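Local coordinates for protein TqaA (Penicillium aethiopicum, PDB 5DLK) that is the terminal condensation-like part of a fungal nonribosomal peptide synthetase and probably closes the finished peptide into a ring, at residues Met81-Leu84 with Arg85-Gln89; Val135-Ala138 with Leu139-Lys143; Asp370-Gln373 with His374-Trp378; Leu444-Glu447 with Gln448-Leu452; Asn377-Ala380 with Glu381-Leu384. All coordinates share one frame; numbering follows the deposited sequence.

Contact 1: Met81-Leu84 with Arg85-Gln89; sequences MDRL and RETCQ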
loop_
_atom_site.group_PDB
_atom_site.type_symbol
_atom_site.label_atom_id
_atom_site.label_comp_id
_atom_site.label_asym_id
_atom_site.label_seq_id
_atom_site.Cartn_x
_atom_site.Cartn_y
_atom_site.Cartn_z
ATOM N N MET A 81 18.781 21.313 -14.460
ATOM C CA MET A 81 18.113 21.622 -13.196
ATOM C C MET A 81 16.750 22.290 -13.373
ATOM O O MET A 81 15.807 21.976 -12.636
ATOM C CB MET A 81 19.015 22.494 -12.322
ATOM C CG MET A 81 20.268 21.780 -11.848
ATOM S SD MET A 81 19.978 20.589 -10.515
ATOM C CE MET A 81 19.702 21.694 -9.131
ATOM N N ASP A 82 16.626 23.192 -14.346
ATOM C CA ASP A 82 15.333 23.832 -14.593
ATOM C C ASP A 82 14.289 22.825 -15.075
ATOM O O ASP A 82 13.126 22.895 -14.683
ATOM C CB ASP A 82 15.460 24.963 -15.614
ATOM C CG ASP A 82 15.909 26.266 -14.982
ATOM O OD1 ASP A 82 15.937 26.337 -13.731
ATOM O OD2 ASP A 82 16.225 27.219 -15.730
ATOM N N ARG A 83 14.705 21.898 -15.929
ATOM C CA ARG A 83 13.790 20.893 -16.449
ATOM C C ARG A 83 13.367 19.933 -15.338
ATOM O O ARG A 83 12.220 19.504 -15.280
ATOM C CB ARG A 83 14.431 20.121 -17.602
ATOM C CG ARG A 83 13.469 19.196 -18.333
ATOM C CD ARG A 83 13.421 19.523 -19.807
ATOM N NE ARG A 83 14.747 19.429 -20.407
ATOM C CZ ARG A 83 15.035 19.813 -21.646
ATOM N NH1 ARG A 83 14.085 20.325 -22.415
ATOM N NH2 ARG A 83 16.274 19.692 -22.111
ATOM N N LEU A 84 14.309 19.599 -14.464
ATOM C CA LEU A 84 14.012 18.800 -13.288
ATOM C C LEU A 84 12.921 19.474 -12.452
ATOM O O LEU A 84 11.929 18.838 -12.083
ATOM C CB LEU A 84 15.279 18.589 -12.461
ATOM C CG LEU A 84 15.424 17.291 -11.679
ATOM C CD1 LEU A 84 15.285 16.064 -12.596
ATOM C CD2 LEU A 84 16.763 17.295 -10.967
ATOM N N ARG A 85 13.101 20.764 -12.172
ATOM C CA ARG A 85 12.133 21.537 -11.398
ATOM C C ARG A 85 10.743 21.561 -12.024
ATOM O O ARG A 85 9.746 21.356 -11.336
ATOM C CB ARG A 85 12.611 22.983 -11.219
ATOM C CG ARG A 85 13.756 23.160 -10.257
ATOM C CD ARG A 85 14.150 24.633 -10.136
ATOM N NE ARG A 85 15.454 24.731 -9.505
ATOM C CZ ARG A 85 16.590 24.964 -10.151
ATOM N NH1 ARG A 85 16.583 25.190 -11.459
ATOM N NH2 ARG A 85 17.728 25.002 -9.478
ATOM N N GLU A 86 10.673 21.835 -13.323
ATOM C CA GLU A 86 9.386 21.929 -14.003
ATOM C C GLU A 86 8.700 20.571 -14.147
ATOM O O GLU A 86 7.480 20.495 -14.298
ATOM C CB GLU A 86 9.553 22.556 -15.385
ATOM C CG GLU A 86 10.182 23.933 -15.360
ATOM C CD GLU A 86 10.874 24.286 -16.666
ATOM O OE1 GLU A 86 10.558 23.659 -17.703
ATOM O OE2 GLU A 86 11.743 25.186 -16.653
ATOM N N THR A 87 9.488 19.504 -14.119
ATOM C CA THR A 87 8.931 18.157 -14.215
ATOM C C THR A 87 8.133 17.816 -12.946
ATOM O O THR A 87 7.066 17.190 -13.022
ATOM C CB THR A 87 10.037 17.120 -14.457
ATOM O OG1 THR A 87 10.698 17.419 -15.694
ATOM C CG2 THR A 87 9.465 15.704 -14.519
ATOM N N CYS A 88 8.635 18.253 -11.792
ATOM C CA CYS A 88 7.887 18.138 -10.541
ATOM C C CYS A 88 6.514 18.813 -10.661
ATOM O O CYS A 88 5.488 18.261 -10.249
ATOM C CB CYS A 88 8.673 18.753 -9.381
ATOM S SG CYS A 88 10.280 17.973 -9.056
ATOM N N GLN A 89 6.497 20.017 -11.224
ATOM C CA GLN A 89 5.241 20.728 -11.405
ATOM C C GLN A 89 4.315 19.931 -12.321
ATOM O O GLN A 89 3.139 19.731 -12.008
ATOM C CB GLN A 89 5.483 22.126 -11.977
ATOM C CG GLN A 89 4.210 22.895 -12.262
ATOM C CD GLN A 89 3.495 23.352 -11.010
ATOM O OE1 GLN A 89 4.068 24.056 -10.175
ATOM N NE2 GLN A 89 2.222 22.958 -10.874
#
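D82 and R85 form a salt bridge, with OD1 of D82 2.6 Å from NH1 of R85. The carboxylate comes to the edge of the guanidinium, yet the two planes are turned 65° against each other. A single oxygen and a single nitrogen carry the bridge, so it is not a flat two-bond pairing. M81 packs on the same group. Its carbonyl O lies over one face of the guanidinium, and CB of M81 is 3.7 Å from NH1 of R85. The methyl CE of M81 reaches to 3.9 Å from NH2 of R85. The R85 chain runs extended from CG to NE and leads back along the helix to these residues. NE of R85 makes a second salt bridge, to E123, so two acids share the guanidinium and limit its rotation.

Further along, the carbonyl O of R83 takes two bonds from T87. OG1 of T87 is 2.6 Å from O of R83, and N of T87 is 3.0 Å from the same O of R83. They arrive from opposite faces of the carbonyl plane. OG1 lies beside its own backbone N (chi1 -61°), which turns the hydroxyl back onto the preceding turn. The T87 side chain also packs on F193, I196 and Y197 of helix 186-197. M81 and L84 rest on L161 of strand 158-163. This is the first part of an amphipathic helix, 81-94, laid against a sheet of the condensation domain.

Contact 2: Val135-Ala138 with Leu139-Lys143; sequences VCKA and LWDGK
K137 and D141 are joined by a salt bridge across one helical turn, with NZ of K137 2.9 Å from OD2 of D141. The bond uses the syn lone pair of OD2. The lysine chain leaves anti to its backbone N (chi1 -170°) and then bends at each later torsion, which brings NZ over to the acid.

The tight side of this helix faces the sheet. The W140 ring is buried and meets the rings of F67, F413 and W145. C136 is buried too and packs on V162, V171 and T173. Other parts are looser. The CD of K137 approaches CD1 of W140 obliquely at 4.3 Å. CG1 of V135 and CD1 of L139 stand 4.3 Å apart. A138 and G142 are exposed, and the N of G142 reaches the O of A138 from 36° out of the carbonyl plane. A water 2.7 Å from OD1 of D141 also makes a weak bond with NZ of K137.

Helix 132-144 is the crossover of a beta-alpha-beta unit. OD1 of D141 additionally accepts from NE1 of W145. With an ammonium, an indole N-H and a water around it, the D141 carboxylate is probably kept ionised.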
loop_
_atom_site.group_PDB
_atom_site.type_symbol
_atom_site.label_atom_id
_atom_site.label_comp_id
_atom_site.label_asym_id
_atom_site.label_seq_id
_atom_site.Cartn_x
_atom_site.Cartn_y
_atom_site.Cartn_z
ATOM N N VAL A 135 22.605 15.408 3.911
ATOM C CA VAL A 135 21.735 16.552 4.163
ATOM C C VAL A 135 20.263 16.104 4.144
ATOM O O VAL A 135 19.477 16.487 5.008
ATOM C CB VAL A 135 21.951 17.663 3.119
ATOM C CG1 VAL A 135 20.862 18.742 3.222
ATOM C CG2 VAL A 135 23.352 18.264 3.288
ATOM N N CYS A 136 19.907 15.321 3.138
ATOM C CA CYS A 136 18.542 14.794 3.022
ATOM C C CYS A 136 18.167 13.991 4.267
ATOM O O CYS A 136 17.063 14.133 4.808
ATOM C CB CYS A 136 18.399 13.915 1.783
ATOM S SG CYS A 136 18.481 14.764 0.193
ATOM N N LYS A 137 19.088 13.147 4.720
ATOM C CA LYS A 137 18.833 12.324 5.899
ATOM C C LYS A 137 18.678 13.195 7.137
ATOM O O LYS A 137 17.818 12.946 7.961
ATOM C CB LYS A 137 19.951 11.292 6.099
ATOM C CG LYS A 137 19.664 10.229 7.160
ATOM C CD LYS A 137 18.355 9.468 6.852
ATOM C CE LYS A 137 18.418 8.007 7.320
ATOM N NZ LYS A 137 18.763 7.879 8.766
ATOM N N ALA A 138 19.489 14.248 7.266
ATOM C CA ALA A 138 19.349 15.138 8.416
ATOM C C ALA A 138 17.994 15.855 8.450
ATOM O O ALA A 138 17.432 16.053 9.523
ATOM C CB ALA A 138 20.496 16.189 8.437
ATOM N N LEU A 139 17.493 16.278 7.291
ATOM C CA LEU A 139 16.216 16.974 7.236
ATOM C C LEU A 139 15.079 15.979 7.527
ATOM O O LEU A 139 14.109 16.309 8.212
ATOM C CB LEU A 139 16.007 17.634 5.863
ATOM C CG LEU A 139 16.933 18.827 5.577
ATOM C CD1 LEU A 139 16.730 19.225 4.127
ATOM C CD2 LEU A 139 16.596 19.966 6.525
ATOM N N TRP A 140 15.233 14.767 7.008
ATOM C CA TRP A 140 14.255 13.681 7.234
ATOM C C TRP A 140 14.095 13.367 8.723
ATOM O O TRP A 140 13.002 13.485 9.281
ATOM C CB TRP A 140 14.703 12.436 6.478
ATOM C CG TRP A 140 13.817 11.210 6.638
ATOM C CD1 TRP A 140 14.104 10.082 7.357
ATOM C CD2 TRP A 140 12.525 10.989 6.040
ATOM N NE1 TRP A 140 13.074 9.166 7.233
ATOM C CE2 TRP A 140 12.092 9.702 6.443
ATOM C CE3 TRP A 140 11.703 11.745 5.196
ATOM C CZ2 TRP A 140 10.864 9.156 6.030
ATOM C CZ3 TRP A 140 10.477 11.206 4.794
ATOM C CH2 TRP A 140 10.076 9.921 5.209
ATOM N N ASP A 141 15.192 12.985 9.369
ATOM C CA ASP A 141 15.188 12.668 10.797
ATOM C C ASP A 141 14.982 13.854 11.720
ATOM O O ASP A 141 14.503 13.699 12.838
ATOM C CB ASP A 141 16.493 11.973 11.184
ATOM C CG ASP A 141 16.572 10.557 10.652
ATOM O OD1 ASP A 141 15.505 9.925 10.472
ATOM O OD2 ASP A 141 17.694 10.071 10.422
ATOM N N GLY A 142 15.366 15.045 11.270
ATOM C CA GLY A 142 15.332 16.194 12.144
ATOM C C GLY A 142 14.003 16.914 12.130
ATOM O O GLY A 142 13.659 17.592 13.095
ATOM N N LYS A 143 13.245 16.785 11.046
ATOM C CA LYS A 143 11.969 17.476 11.023
ATOM C C LYS A 143 10.917 16.880 10.089
ATOM O O LYS A 143 9.730 16.919 10.415
ATOM C CB LYS A 143 12.182 18.965 10.678
ATOM C CG LYS A 143 12.705 19.248 9.285
ATOM C CD LYS A 143 12.989 20.766 9.092
ATOM C CE LYS A 143 11.730 21.619 9.185
ATOM N NZ LYS A 143 10.817 21.405 8.024
HETATM O O HOH W 1 15.557 7.320 9.940
#

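Contact 3: Asp370-Gln373 with His374-Trp378; sequences DIFQ and HSTNW
The carbonyl O of F372 is gripped by T376 through two donors. The hydroxyl OG1 of T376 gives the firmer bond, 2.8 Å from O of F372, in the carbonyl plane and on a lone pair. The N of T376 adds a weak one, 3.4 Å from O of F372. This is the C-terminal end of helix 368-375, and T376 is the first residue to leave helical geometry. OG1 of T376 also accepts from the N of W378 at 2.9 Å, which makes an ST turn. OG1 sits between the backbone N and the carbonyl carbon (chi1 79°), where it can serve both partners. A valine here would lose the hydroxyl, so the W378 N would probably be left without this acceptor and F372 O would probably lose its stronger donor.

The turn brings W378 back against F372. CE1 of F372 lies 3.4 Å from CE3 of W378. The two rings meet obliquely, with planes at 48°. CB of T376 sits over one face of the indole, toward its rim.

H374 packs on its neighbour. CB of Q373 lies over the imidazole face, 4.3 Å from the centroid of the H374 ring, in a CH-pi contact. A water at the ring edge is 3.1 Å from NE2 of H374 and bonds weakly to OD2 of D370. F229 meets the H374 ring edge-to-face, and its O takes a bond from OG of S375. A second water donates to the O of Q373 at 2.9 Å and to the O of T376 at 2.8 Å.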
loop_
_atom_site.group_PDB
_atom_site.type_symbol
_atom_site.label_atom_id
_atom_site.label_comp_id
_atom_site.label_asym_id
_atom_site.label_seq_id
_atom_site.Cartn_x
_atom_site.Cartn_y
_atom_site.Cartn_z
ATOM N N ASP A 370 -17.781 -2.127 5.393
ATOM C CA ASP A 370 -19.032 -2.388 4.681
ATOM C C ASP A 370 -19.239 -3.892 4.518
ATOM O O ASP A 370 -20.358 -4.382 4.620
ATOM C CB ASP A 370 -19.063 -1.728 3.304
ATOM C CG ASP A 370 -19.180 -0.207 3.380
ATOM O OD1 ASP A 370 -19.413 0.322 4.486
ATOM O OD2 ASP A 370 -19.038 0.434 2.323
ATOM N N ILE A 371 -18.168 -4.624 4.257
ATOM C CA ILE A 371 -18.282 -6.090 4.269
ATOM C C ILE A 371 -18.841 -6.563 5.605
ATOM O O ILE A 371 -19.800 -7.357 5.651
ATOM C CB ILE A 371 -16.925 -6.787 4.016
ATOM C CG1 ILE A 371 -16.446 -6.501 2.589
ATOM C CG2 ILE A 371 -17.053 -8.332 4.235
ATOM C CD1 ILE A 371 -15.008 -7.019 2.309
ATOM N N PHE A 372 -18.256 -6.082 6.697
ATOM C CA PHE A 372 -18.668 -6.544 8.011
ATOM C C PHE A 372 -20.096 -6.053 8.340
ATOM O O PHE A 372 -20.915 -6.827 8.838
ATOM C CB PHE A 372 -17.670 -6.109 9.096
ATOM C CG PHE A 372 -16.334 -6.834 9.028
ATOM C CD1 PHE A 372 -16.228 -8.056 8.379
ATOM C CD2 PHE A 372 -15.188 -6.283 9.598
ATOM C CE1 PHE A 372 -15.010 -8.713 8.307
ATOM C CE2 PHE A 372 -13.972 -6.940 9.527
ATOM C CZ PHE A 372 -13.891 -8.167 8.872
ATOM N N GLN A 373 -20.390 -4.776 8.076
ATOM C CA GLN A 373 -21.745 -4.278 8.328
ATOM C C GLN A 373 -22.840 -4.993 7.535
ATOM O O GLN A 373 -23.862 -5.387 8.103
ATOM C CB GLN A 373 -21.840 -2.779 8.024
ATOM C CG GLN A 373 -23.117 -2.156 8.589
ATOM C CD GLN A 373 -23.172 -0.659 8.371
ATOM O OE1 GLN A 373 -22.155 0.032 8.472
ATOM N NE2 GLN A 373 -24.365 -0.144 8.074
ATOM N N HIS A 374 -22.640 -5.142 6.231
ATOM C CA HIS A 374 -23.706 -5.602 5.343
ATOM C C HIS A 374 -23.761 -7.105 5.133
ATOM O O HIS A 374 -24.808 -7.617 4.721
ATOM C CB HIS A 374 -23.583 -4.937 3.979
ATOM C CG HIS A 374 -23.611 -3.440 4.050
ATOM N ND1 HIS A 374 -24.317 -2.764 5.021
ATOM C CD2 HIS A 374 -22.987 -2.495 3.309
ATOM C CE1 HIS A 374 -24.140 -1.461 4.864
ATOM N NE2 HIS A 374 -23.339 -1.272 3.831
ATOM N N SER A 375 -22.646 -7.801 5.369
ATOM C CA SER A 375 -22.571 -9.225 4.994
ATOM C C SER A 375 -22.361 -10.192 6.151
ATOM O O SER A 375 -22.312 -11.409 5.948
ATOM C CB SER A 375 -21.445 -9.441 3.982
ATOM O OG SER A 375 -21.685 -8.713 2.803
ATOM N N THR A 376 -22.181 -9.654 7.351
ATOM C CA THR A 376 -21.980 -10.451 8.551
ATOM C C THR A 376 -22.745 -9.851 9.721
ATOM O O THR A 376 -23.349 -8.777 9.594
ATOM C CB THR A 376 -20.484 -10.543 8.975
ATOM O OG1 THR A 376 -20.107 -9.336 9.647
ATOM C CG2 THR A 376 -19.580 -10.742 7.778
ATOM N N ASN A 377 -22.678 -10.549 10.853
ATOM C CA ASN A 377 -23.142 -10.060 12.156
ATOM C C ASN A 377 -22.027 -9.479 13.001
ATOM O O ASN A 377 -22.235 -9.179 14.175
ATOM C CB ASN A 377 -23.786 -11.189 12.960
ATOM C CG ASN A 377 -25.089 -11.642 12.372
ATOM O OD1 ASN A 377 -25.794 -10.862 11.739
ATOM N ND2 ASN A 377 -25.416 -12.916 12.565
ATOM N N TRP A 378 -20.829 -9.390 12.433
ATOM C CA TRP A 378 -19.675 -8.898 13.182
ATOM C C TRP A 378 -19.721 -7.367 13.293
ATOM O O TRP A 378 -20.216 -6.694 12.388
ATOM C CB TRP A 378 -18.364 -9.331 12.505
ATOM C CG TRP A 378 -18.262 -10.802 12.146
ATOM C CD1 TRP A 378 -19.123 -11.814 12.507
ATOM C CD2 TRP A 378 -17.238 -11.414 11.349
ATOM N NE1 TRP A 378 -18.682 -13.015 11.985
ATOM C CE2 TRP A 378 -17.529 -12.796 11.276
ATOM C CE3 TRP A 378 -16.103 -10.932 10.690
ATOM C CZ2 TRP A 378 -16.725 -13.689 10.571
ATOM C CZ3 TRP A 378 -15.301 -11.834 9.992
ATOM C CH2 TRP A 378 -15.624 -13.188 9.934
HETATM O O HOH W 2 -22.155 0.522 1.659
HETATM O O HOH W 3 -25.588 -7.750 8.288
#

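Contact 4: Leu444-Glu447 with Gln448-Leu452; sequences LGQE and QATEL
L444 lays its two methyls on the start of the helix that follows it. CD1 of L444 is 3.8 Å from CB of Q448. CD2 of L444 is 3.9 Å from CB of A449, and it lies at the same distance from CD2 of L452. The L444 and L452 chains cross at about a right angle. CG of L444 is anti to its backbone N (chi1 -159°), which swings the branch over the first turn. An alanine in its place would remove both methyls and would probably leave a gap over Q448, A449 and L452 where they had packed.

G445 is the N-cap. N of G445 bonds to OE1 of Q448 at 3.0 Å, in the plane of the side-chain carbonyl and on a lone pair. The side chain of Q448, the third residue of the helix, thus accepts from the backbone N of the N-cap. The O of G445 accepts from the N of A449 at 2.8 Å.

Q446 comes next. Its chain bends at chi2 (61°), and NE2 of Q446 makes a hydrogen bond to OG1 of T450 at 3.3 Å. The same NE2 also bonds to OG1 of T268. E447 makes the next helical bond, from its O to the N of E451.

Helix 446-465 begins here and lies against a mixed sheet. L444, A449 and L452 rest on V437 of strand 433-440. L444 and L452 also touch V422 of strand 422-428. Q446, A449 and T450 meet strand 265-272.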
loop_
_atom_site.group_PDB
_atom_site.type_symbol
_atom_site.label_atom_id
_atom_site.label_comp_id
_atom_site.label_asym_id
_atom_site.label_seq_id
_atom_site.Cartn_x
_atom_site.Cartn_y
_atom_site.Cartn_z
ATOM N N LEU A 444 3.867 -8.470 19.501
ATOM C CA LEU A 444 4.678 -9.623 19.200
ATOM C C LEU A 444 6.122 -9.321 19.577
ATOM O O LEU A 444 6.775 -8.501 18.929
ATOM C CB LEU A 444 4.525 -9.956 17.715
ATOM C CG LEU A 444 4.849 -11.347 17.201
ATOM C CD1 LEU A 444 3.959 -12.449 17.834
ATOM C CD2 LEU A 444 4.708 -11.340 15.686
ATOM N N GLY A 445 6.613 -9.954 20.643
ATOM C CA GLY A 445 7.960 -9.716 21.119
ATOM C C GLY A 445 8.964 -10.261 20.129
ATOM O O GLY A 445 8.606 -11.077 19.277
ATOM N N GLN A 446 10.212 -9.812 20.228
ATOM C CA GLN A 446 11.229 -10.213 19.260
ATOM C C GLN A 446 11.389 -11.732 19.105
ATOM O O GLN A 446 11.420 -12.229 17.978
ATOM C CB GLN A 446 12.590 -9.613 19.609
ATOM C CG GLN A 446 13.649 -9.955 18.557
ATOM C CD GLN A 446 13.282 -9.417 17.173
ATOM O OE1 GLN A 446 13.345 -8.213 16.930
ATOM N NE2 GLN A 446 12.886 -10.311 16.269
ATOM N N GLU A 447 11.517 -12.470 20.212
ATOM C CA GLU A 447 11.687 -13.919 20.104
ATOM C C GLU A 447 10.452 -14.555 19.442
ATOM O O GLU A 447 10.574 -15.508 18.677
ATOM C CB GLU A 447 11.973 -14.553 21.485
ATOM C CG GLU A 447 10.755 -15.159 22.186
ATOM C CD GLU A 447 11.110 -16.068 23.371
ATOM O OE1 GLU A 447 12.312 -16.356 23.597
ATOM O OE2 GLU A 447 10.173 -16.509 24.071
ATOM N N GLN A 448 9.273 -14.004 19.706
ATOM C CA GLN A 448 8.038 -14.508 19.105
ATOM C C GLN A 448 7.966 -14.216 17.616
ATOM O O GLN A 448 7.502 -15.057 16.828
ATOM C CB GLN A 448 6.815 -13.904 19.786
ATOM C CG GLN A 448 6.634 -14.350 21.219
ATOM C CD GLN A 448 5.464 -13.654 21.869
ATOM O OE1 GLN A 448 5.366 -12.420 21.849
ATOM N NE2 GLN A 448 4.559 -14.435 22.445
ATOM N N ALA A 449 8.409 -13.028 17.220
ATOM C CA ALA A 449 8.363 -12.678 15.798
ATOM C C ALA A 449 9.372 -13.530 15.021
ATOM O O ALA A 449 9.116 -13.915 13.877
ATOM C CB ALA A 449 8.630 -11.212 15.599
ATOM N N THR A 450 10.519 -13.819 15.643
ATOM C CA THR A 450 11.527 -14.655 14.999
ATOM C C THR A 450 10.924 -16.044 14.791
ATOM O O THR A 450 11.109 -16.653 13.740
ATOM C CB THR A 450 12.857 -14.743 15.824
ATOM O OG1 THR A 450 13.519 -13.472 15.831
ATOM C CG2 THR A 450 13.812 -15.745 15.202
ATOM N N GLU A 451 10.187 -16.530 15.785
ATOM C CA GLU A 451 9.595 -17.867 15.689
ATOM C C GLU A 451 8.506 -17.899 14.631
ATOM O O GLU A 451 8.396 -18.871 13.878
ATOM C CB GLU A 451 9.025 -18.327 17.034
ATOM C CG GLU A 451 8.495 -19.774 17.029
ATOM C CD GLU A 451 9.571 -20.846 16.746
ATOM O OE1 GLU A 451 10.781 -20.529 16.725
ATOM O OE2 GLU A 451 9.203 -22.027 16.550
ATOM N N LEU A 452 7.708 -16.838 14.564
ATOM C CA LEU A 452 6.684 -16.738 13.530
ATOM C C LEU A 452 7.313 -16.763 12.135
ATOM O O LEU A 452 6.882 -17.519 11.278
ATOM C CB LEU A 452 5.857 -15.462 13.708
ATOM C CG LEU A 452 4.778 -15.265 12.646
ATOM C CD1 LEU A 452 3.759 -16.403 12.656
ATOM C CD2 LEU A 452 4.116 -13.893 12.828
#

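Contact 5: Asn377-Ala380 with Glu381-Leu384; sequences NWPA and ETPL. With EDO (1,2-ethanediol), chain H.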
loop_
_atom_site.group_PDB
_atom_site.type_symbol
_atom_site.label_atom_id
_atom_site.label_comp_id
_atom_site.label_asym_id
_atom_site.label_seq_id
_atom_site.Cartn_x
_atom_site.Cartn_y
_atom_site.Cartn_z
ATOM N N ASN A 377 -22.678 -10.549 10.853
ATOM C CA ASN A 377 -23.142 -10.060 12.156
ATOM C C ASN A 377 -22.027 -9.479 13.001
ATOM O O ASN A 377 -22.235 -9.179 14.175
ATOM C CB ASN A 377 -23.786 -11.189 12.960
ATOM C CG ASN A 377 -25.089 -11.642 12.372
ATOM O OD1 ASN A 377 -25.794 -10.862 11.739
ATOM N ND2 ASN A 377 -25.416 -12.916 12.565
ATOM N N TRP A 378 -20.829 -9.390 12.433
ATOM C CA TRP A 378 -19.675 -8.898 13.182
ATOM C C TRP A 378 -19.721 -7.367 13.293
ATOM O O TRP A 378 -20.216 -6.694 12.388
ATOM C CB TRP A 378 -18.364 -9.331 12.505
ATOM C CG TRP A 378 -18.262 -10.802 12.146
ATOM C CD1 TRP A 378 -19.123 -11.814 12.507
ATOM C CD2 TRP A 378 -17.238 -11.414 11.349
ATOM N NE1 TRP A 378 -18.682 -13.015 11.985
ATOM C CE2 TRP A 378 -17.529 -12.796 11.276
ATOM C CE3 TRP A 378 -16.103 -10.932 10.690
ATOM C CZ2 TRP A 378 -16.725 -13.689 10.571
ATOM C CZ3 TRP A 378 -15.301 -11.834 9.992
ATOM C CH2 TRP A 378 -15.624 -13.188 9.934
ATOM N N PRO A 379 -19.199 -6.812 14.397
ATOM C CA PRO A 379 -19.116 -5.350 14.502
ATOM C C PRO A 379 -18.433 -4.764 13.272
ATOM O O PRO A 379 -17.454 -5.335 12.795
ATOM C CB PRO A 379 -18.273 -5.129 15.759
ATOM C CG PRO A 379 -18.480 -6.356 16.578
ATOM C CD PRO A 379 -18.664 -7.488 15.591
ATOM N N ALA A 380 -18.963 -3.669 12.740
ATOM C CA ALA A 380 -18.425 -3.089 11.507
ATOM C C ALA A 380 -16.948 -2.694 11.640
ATOM O O ALA A 380 -16.188 -2.774 10.669
ATOM C CB ALA A 380 -19.259 -1.875 11.082
ATOM N N GLU A 381 -16.547 -2.293 12.841
ATOM C CA GLU A 381 -15.187 -1.797 13.073
ATOM C C GLU A 381 -14.236 -2.907 13.513
ATOM O O GLU A 381 -13.137 -2.634 13.990
ATOM C CB GLU A 381 -15.198 -0.677 14.103
ATOM C CG GLU A 381 -15.976 0.562 13.621
ATOM C CD GLU A 381 -15.470 1.079 12.279
ATOM O OE1 GLU A 381 -14.256 1.350 12.151
ATOM O OE2 GLU A 381 -16.280 1.219 11.343
ATOM N N THR A 382 -14.676 -4.154 13.357
ATOM C CA THR A 382 -13.814 -5.310 13.614
ATOM C C THR A 382 -12.516 -5.182 12.834
ATOM O O THR A 382 -12.557 -5.028 11.618
ATOM C CB THR A 382 -14.501 -6.620 13.211
ATOM O OG1 THR A 382 -15.593 -6.882 14.105
ATOM C CG2 THR A 382 -13.502 -7.793 13.237
ATOM N N PRO A 383 -11.367 -5.246 13.524
ATOM C CA PRO A 383 -10.107 -5.132 12.793
ATOM C C PRO A 383 -9.592 -6.495 12.343
ATOM O O PRO A 383 -9.943 -7.533 12.935
ATOM C CB PRO A 383 -9.171 -4.528 13.823
ATOM C CG PRO A 383 -9.630 -5.163 15.111
ATOM C CD PRO A 383 -11.141 -5.324 14.982
ATOM N N LEU A 384 -8.781 -6.496 11.295
ATOM C CA LEU A 384 -7.999 -7.700 10.975
ATOM C C LEU A 384 -6.766 -7.736 11.867
ATOM O O LEU A 384 -6.034 -6.751 11.950
ATOM C CB LEU A 384 -7.593 -7.718 9.503
ATOM C CG LEU A 384 -8.781 -7.711 8.554
ATOM C CD1 LEU A 384 -8.334 -7.374 7.129
ATOM C CD2 LEU A 384 -9.448 -9.078 8.565
HETATM C C1 EDO H . -7.162 -3.613 9.436
HETATM O O1 EDO H . -8.375 -3.950 10.109
HETATM C C2 EDO H . -7.442 -3.521 7.939
HETATM O O2 EDO H . -8.396 -2.488 7.646
HETATM O O HOH W 4 -13.539 -2.728 9.922
#
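A type I beta turn runs from P379 to T382, in the loop between helix 368-375 and strand 386-390. The O of P379 takes two bonds from T382. N of T382 closes the turn; it is 3.1 Å from O of P379 and lies well above the carbonyl plane. OG1 of T382 is nearer to O of P379, at 2.8 Å, and is tilted less, 23° from the plane. Both come from the same face. OG1 lies beside its own backbone N (chi1 -69°), which lets the hydroxyl and the amide aim at one oxygen. OG1 of T382 also touches the proline ring, 3.5 Å from CD of P379. CB of W378 is a little further from it.

E381 turns its chain at chi2 (-55°), and its carboxylate comes back near the carbonyl carbon of A380. OE2 of E381 forms a salt bridge with R369, which ties the turn to the neighbouring helix. A water donates to the O of A380 at 2.8 Å and to the O of T382 at 3.0 Å, and so bridges the second and last residues of the turn. Beyond it, the N of L384 gives a fairly straight bond to O1 of a 1,2-ethanediol, 2.8 Å away. That molecule probably came from the crystallisation liquor.

A380 packs on Q373, T382 on F372 and L384 on L368. W378, T382 and L384 also touch M241, so the loop lies between helix 368-375 and the loop that holds M241.

Contacts 3 and 5 are neighbours in space and sequence, with centres 7 Å apart. They share N377 and W378. F372 of contact 3 packs on the turn of contact 5, where CE2 of F372 is 3.2 Å from the O of T382. Contacts 1 and 2 lie on helices against the same five-stranded sheet, with centres 22 Å apart. Contact 4 flanks the six-stranded sheet that receives strand 386-390 after contact 5; its centre is 26 Å from that of contact 5. Contacts 1 and 3 are on opposite sides of the chain's centre, 48 Å between centres. The side chain of I371 is about 12 Å from that of Y357, a residue seen to bind phosphopantetheine, which is absent here.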